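Local coordinates for putative transcriptional regulator TRANSCRIPTION REGULATOR protein (Rhizobium meliloti, PDB 5NLA) that activates transcription as the AraC-like regulator CuxR, binding cyclic di-GMP by a PilZ-like mechanism to regulate extracellular polysaccharide production, at residues D122-L128 with I169-Y175; A255-I259 with V294-I298; L263-L268 with R301-Q305. All blocks are in the same frame, centred on the assembly; numbering follows the deposited sequence.

Contact 1. Residues D122-L128 with I169-Y175; sequences DHWNVGL and ILLFMPY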
# COMPACT_ATOMS: atom_id res chain seq x y z
N ASP A 122 6.15 0.86 2.21
CA ASP A 122 6.01 -0.59 2.43
C ASP A 122 4.63 -0.96 2.99
O ASP A 122 4.47 -1.98 3.68
CB ASP A 122 7.10 -1.07 3.38
CG ASP A 122 7.05 -0.38 4.73
OD1 ASP A 122 6.30 0.61 4.89
OD2 ASP A 122 7.79 -0.84 5.62
N HIS A 123 3.64 -0.15 2.65
CA HIS A 123 2.31 -0.34 3.17
C HIS A 123 1.79 -1.71 2.73
O HIS A 123 2.27 -2.28 1.75
CB HIS A 123 1.35 0.75 2.66
CG HIS A 123 1.66 2.13 3.17
ND1 HIS A 123 2.84 2.78 2.89
CD2 HIS A 123 0.92 2.99 3.91
CE1 HIS A 123 2.83 3.97 3.47
NE2 HIS A 123 1.67 4.13 4.08
N TRP A 124 0.83 -2.25 3.48
CA TRP A 124 0.03 -3.38 3.02
C TRP A 124 -1.07 -2.78 2.16
O TRP A 124 -1.82 -1.90 2.60
CB TRP A 124 -0.58 -4.13 4.20
CG TRP A 124 0.40 -4.48 5.27
CD1 TRP A 124 0.62 -3.81 6.42
CD2 TRP A 124 1.30 -5.59 5.28
NE1 TRP A 124 1.60 -4.43 7.16
CE2 TRP A 124 2.04 -5.53 6.47
CE3 TRP A 124 1.57 -6.64 4.39
CZ2 TRP A 124 3.00 -6.46 6.81
CZ3 TRP A 124 2.54 -7.56 4.71
CH2 TRP A 124 3.24 -7.47 5.92
N ASN A 125 -1.15 -3.22 0.91
CA ASN A 125 -2.13 -2.69 -0.03
C ASN A 125 -3.22 -3.73 -0.20
O ASN A 125 -2.96 -4.89 -0.52
CB ASN A 125 -1.43 -2.40 -1.37
CG ASN A 125 -2.21 -1.45 -2.29
OD1 ASN A 125 -1.89 -1.37 -3.47
ND2 ASN A 125 -3.19 -0.73 -1.77
N VAL A 126 -4.45 -3.31 0.06
CA VAL A 126 -5.63 -4.11 -0.27
C VAL A 126 -6.50 -3.27 -1.18
O VAL A 126 -6.73 -2.10 -0.89
CB VAL A 126 -6.38 -4.51 0.99
CG1 VAL A 126 -7.80 -4.95 0.66
CG2 VAL A 126 -5.61 -5.61 1.70
N GLY A 127 -6.95 -3.86 -2.28
CA GLY A 127 -7.70 -3.11 -3.28
C GLY A 127 -8.89 -3.88 -3.79
O GLY A 127 -8.73 -5.03 -4.21
N LEU A 128 -10.06 -3.26 -3.75
CA LEU A 128 -11.31 -3.84 -4.24
C LEU A 128 -11.69 -3.21 -5.57
O LEU A 128 -11.67 -2.00 -5.68
CB LEU A 128 -12.43 -3.52 -3.27
CG LEU A 128 -13.83 -3.99 -3.63
CD1 LEU A 128 -13.88 -5.50 -3.72
CD2 LEU A 128 -14.81 -3.45 -2.60
N ILE A 169 -11.52 0.78 -4.92
CA ILE A 169 -11.29 1.40 -3.63
C ILE A 169 -10.09 0.67 -2.99
O ILE A 169 -10.07 -0.56 -2.90
CB ILE A 169 -12.57 1.46 -2.77
CG1 ILE A 169 -12.33 2.25 -1.48
CG2 ILE A 169 -13.12 0.07 -2.47
CD1 ILE A 169 -13.58 2.90 -0.91
N LEU A 170 -9.07 1.45 -2.62
CA LEU A 170 -7.77 0.93 -2.18
C LEU A 170 -7.47 1.32 -0.72
O LEU A 170 -7.57 2.49 -0.37
CB LEU A 170 -6.66 1.51 -3.06
CG LEU A 170 -6.57 1.19 -4.55
CD1 LEU A 170 -5.38 1.96 -5.14
CD2 LEU A 170 -6.41 -0.31 -4.82
N LEU A 171 -7.09 0.33 0.09
CA LEU A 171 -6.59 0.55 1.46
C LEU A 171 -5.07 0.43 1.48
O LEU A 171 -4.50 -0.56 1.00
CB LEU A 171 -7.16 -0.50 2.42
CG LEU A 171 -8.66 -0.74 2.45
CD1 LEU A 171 -9.00 -1.91 3.37
CD2 LEU A 171 -9.38 0.52 2.90
N PHE A 172 -4.41 1.44 2.03
CA PHE A 172 -2.98 1.39 2.27
C PHE A 172 -2.81 1.47 3.78
O PHE A 172 -3.19 2.45 4.40
CB PHE A 172 -2.26 2.56 1.61
CG PHE A 172 -2.31 2.56 0.10
CD1 PHE A 172 -1.38 1.83 -0.63
CD2 PHE A 172 -3.25 3.35 -0.59
CE1 PHE A 172 -1.41 1.85 -2.03
CE2 PHE A 172 -3.27 3.38 -1.98
CZ PHE A 172 -2.35 2.63 -2.71
N MET A 173 -2.27 0.40 4.36
CA MET A 173 -2.14 0.25 5.81
C MET A 173 -0.64 0.26 6.16
O MET A 173 0.13 -0.51 5.56
CB MET A 173 -2.79 -1.07 6.26
CG MET A 173 -4.33 -1.07 6.23
SD MET A 173 -5.14 -2.69 6.18
CE MET A 173 -4.53 -3.21 4.60
N PRO A 174 -0.20 1.13 7.10
CA PRO A 174 1.23 1.19 7.43
C PRO A 174 1.73 -0.11 8.05
O PRO A 174 0.98 -0.75 8.78
CB PRO A 174 1.33 2.32 8.45
CG PRO A 174 0.03 3.04 8.40
CD PRO A 174 -0.99 2.07 7.92
N TYR A 175 2.99 -0.48 7.77
CA TYR A 175 3.54 -1.79 8.15
C TYR A 175 3.06 -2.30 9.49
O TYR A 175 2.66 -3.46 9.62
CB TYR A 175 5.08 -1.78 8.20
CG TYR A 175 5.63 -3.18 8.36
CD1 TYR A 175 5.61 -4.06 7.29
CD2 TYR A 175 6.12 -3.64 9.58
CE1 TYR A 175 6.07 -5.35 7.41
CE2 TYR A 175 6.58 -4.94 9.71
CZ TYR A 175 6.55 -5.80 8.61
OH TYR A 175 6.99 -7.10 8.67

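Contact 2. Residues A255-I259 with V294-I298; sequences AHRYI and VLNYI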
# COMPACT_ATOMS: atom_id res chain seq x y z
N ALA A 255 13.50 -3.28 7.06
CA ALA A 255 13.79 -2.42 8.21
C ALA A 255 12.63 -2.35 9.20
O ALA A 255 12.82 -2.52 10.41
CB ALA A 255 14.14 -1.02 7.74
N HIS A 256 11.42 -2.09 8.70
CA HIS A 256 10.23 -2.05 9.55
C HIS A 256 9.97 -3.38 10.28
O HIS A 256 9.49 -3.38 11.43
CB HIS A 256 8.98 -1.61 8.77
CG HIS A 256 8.85 -0.13 8.59
ND1 HIS A 256 8.05 0.43 7.63
CD2 HIS A 256 9.42 0.91 9.25
CE1 HIS A 256 8.12 1.74 7.70
NE2 HIS A 256 8.94 2.06 8.68
N ARG A 257 10.29 -4.49 9.61
CA ARG A 257 10.16 -5.82 10.19
C ARG A 257 11.22 -6.07 11.25
O ARG A 257 10.90 -6.50 12.36
CB ARG A 257 10.27 -6.92 9.13
CG ARG A 257 9.95 -8.31 9.66
CD ARG A 257 10.02 -9.38 8.59
NE ARG A 257 11.33 -9.43 7.94
CZ ARG A 257 11.60 -10.14 6.85
NH1 ARG A 257 10.67 -10.90 6.28
NH2 ARG A 257 12.83 -10.10 6.33
N TYR A 258 12.47 -5.81 10.89
CA TYR A 258 13.58 -5.96 11.84
C TYR A 258 13.23 -5.23 13.13
O TYR A 258 13.23 -5.83 14.19
CB TYR A 258 14.89 -5.43 11.25
CG TYR A 258 16.05 -5.71 12.17
CD1 TYR A 258 16.70 -6.93 12.14
CD2 TYR A 258 16.46 -4.75 13.10
CE1 TYR A 258 17.75 -7.20 13.00
CE2 TYR A 258 17.51 -5.01 13.96
CZ TYR A 258 18.16 -6.22 13.92
OH TYR A 258 19.21 -6.46 14.81
N ILE A 259 12.90 -3.95 13.01
CA ILE A 259 12.49 -3.13 14.15
C ILE A 259 11.35 -3.77 14.93
O ILE A 259 11.41 -3.82 16.15
CB ILE A 259 12.12 -1.69 13.73
CG1 ILE A 259 13.41 -0.90 13.45
CG2 ILE A 259 11.30 -0.96 14.80
CD1 ILE A 259 13.18 0.40 12.72
N VAL A 294 15.24 7.41 12.33
CA VAL A 294 15.12 6.04 12.84
C VAL A 294 15.00 6.00 14.37
O VAL A 294 14.30 5.14 14.90
CB VAL A 294 16.28 5.12 12.36
CG1 VAL A 294 17.57 5.36 13.14
CG2 VAL A 294 15.87 3.66 12.45
N LEU A 295 15.68 6.92 15.05
CA LEU A 295 15.59 7.01 16.50
C LEU A 295 14.22 7.54 16.89
O LEU A 295 13.56 6.97 17.75
CB LEU A 295 16.70 7.90 17.08
CG LEU A 295 18.14 7.38 17.00
CD1 LEU A 295 19.11 8.42 17.54
CD2 LEU A 295 18.31 6.07 17.75
N ASN A 296 13.78 8.61 16.23
CA ASN A 296 12.45 9.16 16.48
C ASN A 296 11.36 8.09 16.31
O ASN A 296 10.42 8.00 17.10
CB ASN A 296 12.19 10.32 15.52
CG ASN A 296 10.92 11.09 15.86
OD1 ASN A 296 9.96 11.11 15.07
ND2 ASN A 296 10.90 11.72 17.04
N TYR A 297 11.52 7.26 15.29
CA TYR A 297 10.59 6.18 14.98
C TYR A 297 10.57 5.08 16.04
O TYR A 297 9.50 4.60 16.41
CB TYR A 297 10.94 5.58 13.62
CG TYR A 297 10.00 4.49 13.16
CD1 TYR A 297 8.78 4.81 12.54
CD2 TYR A 297 10.33 3.15 13.32
CE1 TYR A 297 7.92 3.81 12.11
CE2 TYR A 297 9.47 2.14 12.89
CZ TYR A 297 8.27 2.48 12.29
OH TYR A 297 7.43 1.47 11.88
N ILE A 298 11.75 4.65 16.48
CA ILE A 298 11.86 3.60 17.50
C ILE A 298 11.26 4.07 18.83
O ILE A 298 10.59 3.30 19.52
CB ILE A 298 13.33 3.11 17.68
CG1 ILE A 298 13.78 2.33 16.44
CG2 ILE A 298 13.49 2.24 18.93
CD1 ILE A 298 15.27 2.12 16.33

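Contact 3. Residues L263-L268 with R301-Q305; sequences LNSGDL and RRLLQ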
# COMPACT_ATOMS: atom_id res chain seq x y z
N LEU A 263 12.24 -4.93 18.83
CA LEU A 263 11.85 -3.66 19.44
C LEU A 263 12.28 -3.62 20.91
O LEU A 263 12.80 -2.61 21.39
CB LEU A 263 10.33 -3.46 19.31
CG LEU A 263 9.67 -2.11 19.63
CD1 LEU A 263 9.54 -1.88 21.13
CD2 LEU A 263 10.40 -0.94 18.97
N ASN A 264 12.05 -4.74 21.61
CA ASN A 264 12.36 -4.87 23.03
C ASN A 264 13.84 -5.15 23.31
O ASN A 264 14.27 -5.07 24.47
CB ASN A 264 11.49 -5.96 23.63
CG ASN A 264 10.02 -5.65 23.50
OD1 ASN A 264 9.37 -6.06 22.54
ND2 ASN A 264 9.51 -4.86 24.44
N SER A 265 14.60 -5.49 22.27
CA SER A 265 16.06 -5.55 22.35
C SER A 265 16.63 -4.14 22.56
O SER A 265 16.72 -3.36 21.61
CB SER A 265 16.64 -6.18 21.07
OG SER A 265 18.05 -6.18 21.07
N GLY A 266 17.00 -3.82 23.80
CA GLY A 266 17.54 -2.50 24.18
C GLY A 266 18.82 -2.07 23.48
O GLY A 266 19.18 -0.88 23.52
N ASP A 267 19.52 -3.02 22.87
CA ASP A 267 20.62 -2.74 21.91
C ASP A 267 20.14 -2.50 20.45
O ASP A 267 20.94 -2.59 19.51
CB ASP A 267 21.67 -3.88 21.96
CG ASP A 267 21.09 -5.24 21.57
OD1 ASP A 267 20.51 -5.37 20.47
OD2 ASP A 267 21.21 -6.18 22.39
N LEU A 268 18.86 -2.19 20.26
CA LEU A 268 18.38 -1.78 18.95
C LEU A 268 18.86 -0.35 18.68
O LEU A 268 18.17 0.62 19.00
CB LEU A 268 16.85 -1.88 18.88
CG LEU A 268 16.22 -1.57 17.52
CD1 LEU A 268 16.52 -2.70 16.54
CD2 LEU A 268 14.72 -1.35 17.68
N ARG A 301 7.54 4.02 18.43
CA ARG A 301 7.14 2.61 18.47
C ARG A 301 7.14 2.08 19.90
O ARG A 301 6.13 1.53 20.37
CB ARG A 301 8.05 1.75 17.59
CG ARG A 301 7.64 1.69 16.12
CD ARG A 301 6.45 0.77 15.89
NE ARG A 301 5.17 1.48 15.91
CZ ARG A 301 4.04 1.07 16.51
NH1 ARG A 301 3.96 -0.09 17.17
NH2 ARG A 301 2.94 1.82 16.42
N ARG A 302 8.27 2.25 20.59
CA ARG A 302 8.40 1.88 22.00
C ARG A 302 7.36 2.59 22.89
O ARG A 302 6.89 2.00 23.87
CB ARG A 302 9.82 2.18 22.52
CG ARG A 302 10.82 1.08 22.19
CD ARG A 302 12.26 1.56 22.33
NE ARG A 302 13.22 0.47 22.18
CZ ARG A 302 14.55 0.62 22.09
NH1 ARG A 302 15.12 1.83 22.12
NH2 ARG A 302 15.32 -0.46 21.95
N LEU A 303 7.02 3.83 22.53
CA LEU A 303 6.01 4.58 23.26
C LEU A 303 4.66 3.89 23.14
O LEU A 303 3.98 3.69 24.15
CB LEU A 303 5.92 6.04 22.77
CG LEU A 303 5.13 7.03 23.66
CD1 LEU A 303 5.82 8.39 23.71
CD2 LEU A 303 3.67 7.16 23.23
N LEU A 304 4.41 3.32 21.97
CA LEU A 304 3.19 2.61 21.75
C LEU A 304 3.20 1.20 22.30
O LEU A 304 2.17 0.67 22.64
CB LEU A 304 2.82 2.64 20.29
CG LEU A 304 2.19 4.01 20.10
CD1 LEU A 304 1.71 4.26 18.68
CD2 LEU A 304 1.06 4.15 21.09
N GLN A 305 4.36 0.57 22.40
CA GLN A 305 4.34 -0.77 22.95
C GLN A 305 3.89 -0.64 24.38
O GLN A 305 3.10 -1.42 24.87
CB GLN A 305 5.71 -1.43 22.91
CG GLN A 305 5.65 -2.94 23.07
CD GLN A 305 7.01 -3.60 23.08
OE1 GLN A 305 7.98 -3.04 23.58
NE2 GLN A 305 7.08 -4.80 22.54

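Contact 1. Residues D122-L128 with I169-Y175
The Asn-125 amide lies over one face of the Phe-172 ring, their planes 12° apart, with ND2 3.1 Å above the ring and displaced toward its rim, while His-123 CB lies near its edge. The indole of Trp-124 turns its edge to segment 169-175: Tyr-175 O lies in the ring plane and takes a nearly straight hydrogen bond from Trp-124 NE1 at 2.8 Å. The Tyr-175 ring runs nearly parallel to the indole but is slid aside, and Trp-124 CZ2 approaches Tyr-175 CE1 to 3.3 Å with little overlap. A leucine in place of Trp-124 would probably leave Tyr-175 O without this donor and the flank of the tyrosine ring without its aromatic neighbour.

With CG of Asn-125 anti to the backbone N (chi1 -162°), ND2 reaches Leu-171 O at 3.1 Å from above the carbonyl plane. Val-126 N bonds to the same oxygen in that plane, so two donors grip it. The antiparallel pairing continues through the reciprocal bonds of Trp-124 with Met-173 and of Leu-128 with Ile-169. On the face opposite Asn-125 and Phe-172, Met-173 CE touches Val-126 CG2 at 3.9 Å and Leu-128 CB meets Ile-169 CG2 at 3.7 Å.

These are inner strands of an antiparallel sheet, consistent with the cupin-like barrel of AraC-family regulatory domains. Strand 150-154 flanks 124-129 and strand 97-104 flanks 166-173, helix 196-211 packs on Leu-128, Ile-169 and Leu-171, and helix 251-261 meets Tyr-175.

Contact 2. Residues A255-I259 with V294-I298
Tyr-297 lays its hydroxyl over one face of the His-256 imidazole, where OH comes 3.3 Å from CD2 of the histidine. The two side chains cross at about a right angle, yet their rings are nearly parallel, with planes at 23° and centroids 5.0 Å apart. They are slid so far that only the phenol end of the tyrosine meets the imidazole. The Tyr-297 ring reaches the other helix because its CG stands anti to N (chi1 -177°).

Beside this pair, Ile-259 is directed toward helix 294-306 and places its CD1 among three side chains. That methyl lies 4.0 Å from Tyr-297 CD2, and it is 4.2 Å from both Val-294 CG2 and Ile-298 CG1. The contact is thus apolar around the isoleucine and aromatic around the histidine.

A second shell surrounds both rings. His-256 ND1 probably hydrogen-bonds OD2 of Asp-122, just before strand 124-129, though the modelled distance is doubtfully short; such a bond would be expected to limit rotation of the imidazole. Phe-288 meets the Tyr-297 ring edge-to-face.

The short helical segments cross at -47° with axes 12.2 Å apart, a wide separation that other side chains help to bridge. Phe-288 of helix 281-288 touches Ala-255, Ile-259 and Val-294, and Ile-273 of helix 270-275 touches Ile-259 and Val-294. Helix 251-261 and helix 294-306 are thus joined through helices 270-275 and 281-288, an arrangement consistent with an AraC-type helix-turn-helix DNA-binding domain.

Contact 3. Residues L263-L268 with R301-Q305
Arg-302 crosses Leu-263 obliquely as it reaches from helix 294-306 to a loop that ends in a type I beta turn, Ser-265 to Leu-268, within what is probably the AraC-type DNA-binding domain. Its chain is extended from CG to NE (chi2 163°, chi3 173°), which carries the guanidinium past the leucine to the loop backbone. There the edge of the group faces Leu-263 O: NE donates a hydrogen bond of 3.2 Å to it, and NH2 adds a weak one. Ser-265 O also lies near the guanidinium plane, 3.2 Å from Arg-302 NH2. The aliphatic part of the arginine is used as well, since Leu-263 CD1 rests 3.4 Å from Arg-302 CG, while the Leu-263 side chain crosses that of Arg-301 at about a right angle, CD2 touching CB. The end of Arg-301 leads away from the loop to a salt bridge with Glu-176.

One helical turn on, the amides of Asn-264 and Gln-305 meet obliquely, their planes 31° apart. The return contact from Asn-264 ND2 to Gln-305 OE1 is weak and doubtfully short. In the stronger bond, Gln-305 NE2 donates almost linearly to Asn-264 OD1 at 2.6 Å, on a lone pair of that oxygen.

In the fold
From the N terminus, contact 1 closes first, pairing strand 124-129 with strand 166-173 after a loop of 40 residues made largely of strand. It is complete before the chain enters helix 251-261, so it stands in series with the other two. Contacts 2 and 3 cross: 255-259 and 263-268 come first, then 294-298 and 301-305 follow in the same order on helix 294-306. Together they tie that helix to helix 251-261 and the loop after it, around helices 270-275 and 281-288. Leu-268 joins contacts 2 and 3 by packing on Tyr-258 and Ile-298. Tyr-175 of contact 1, packed against His-256 and Arg-257, joins the sheet to the helical domain.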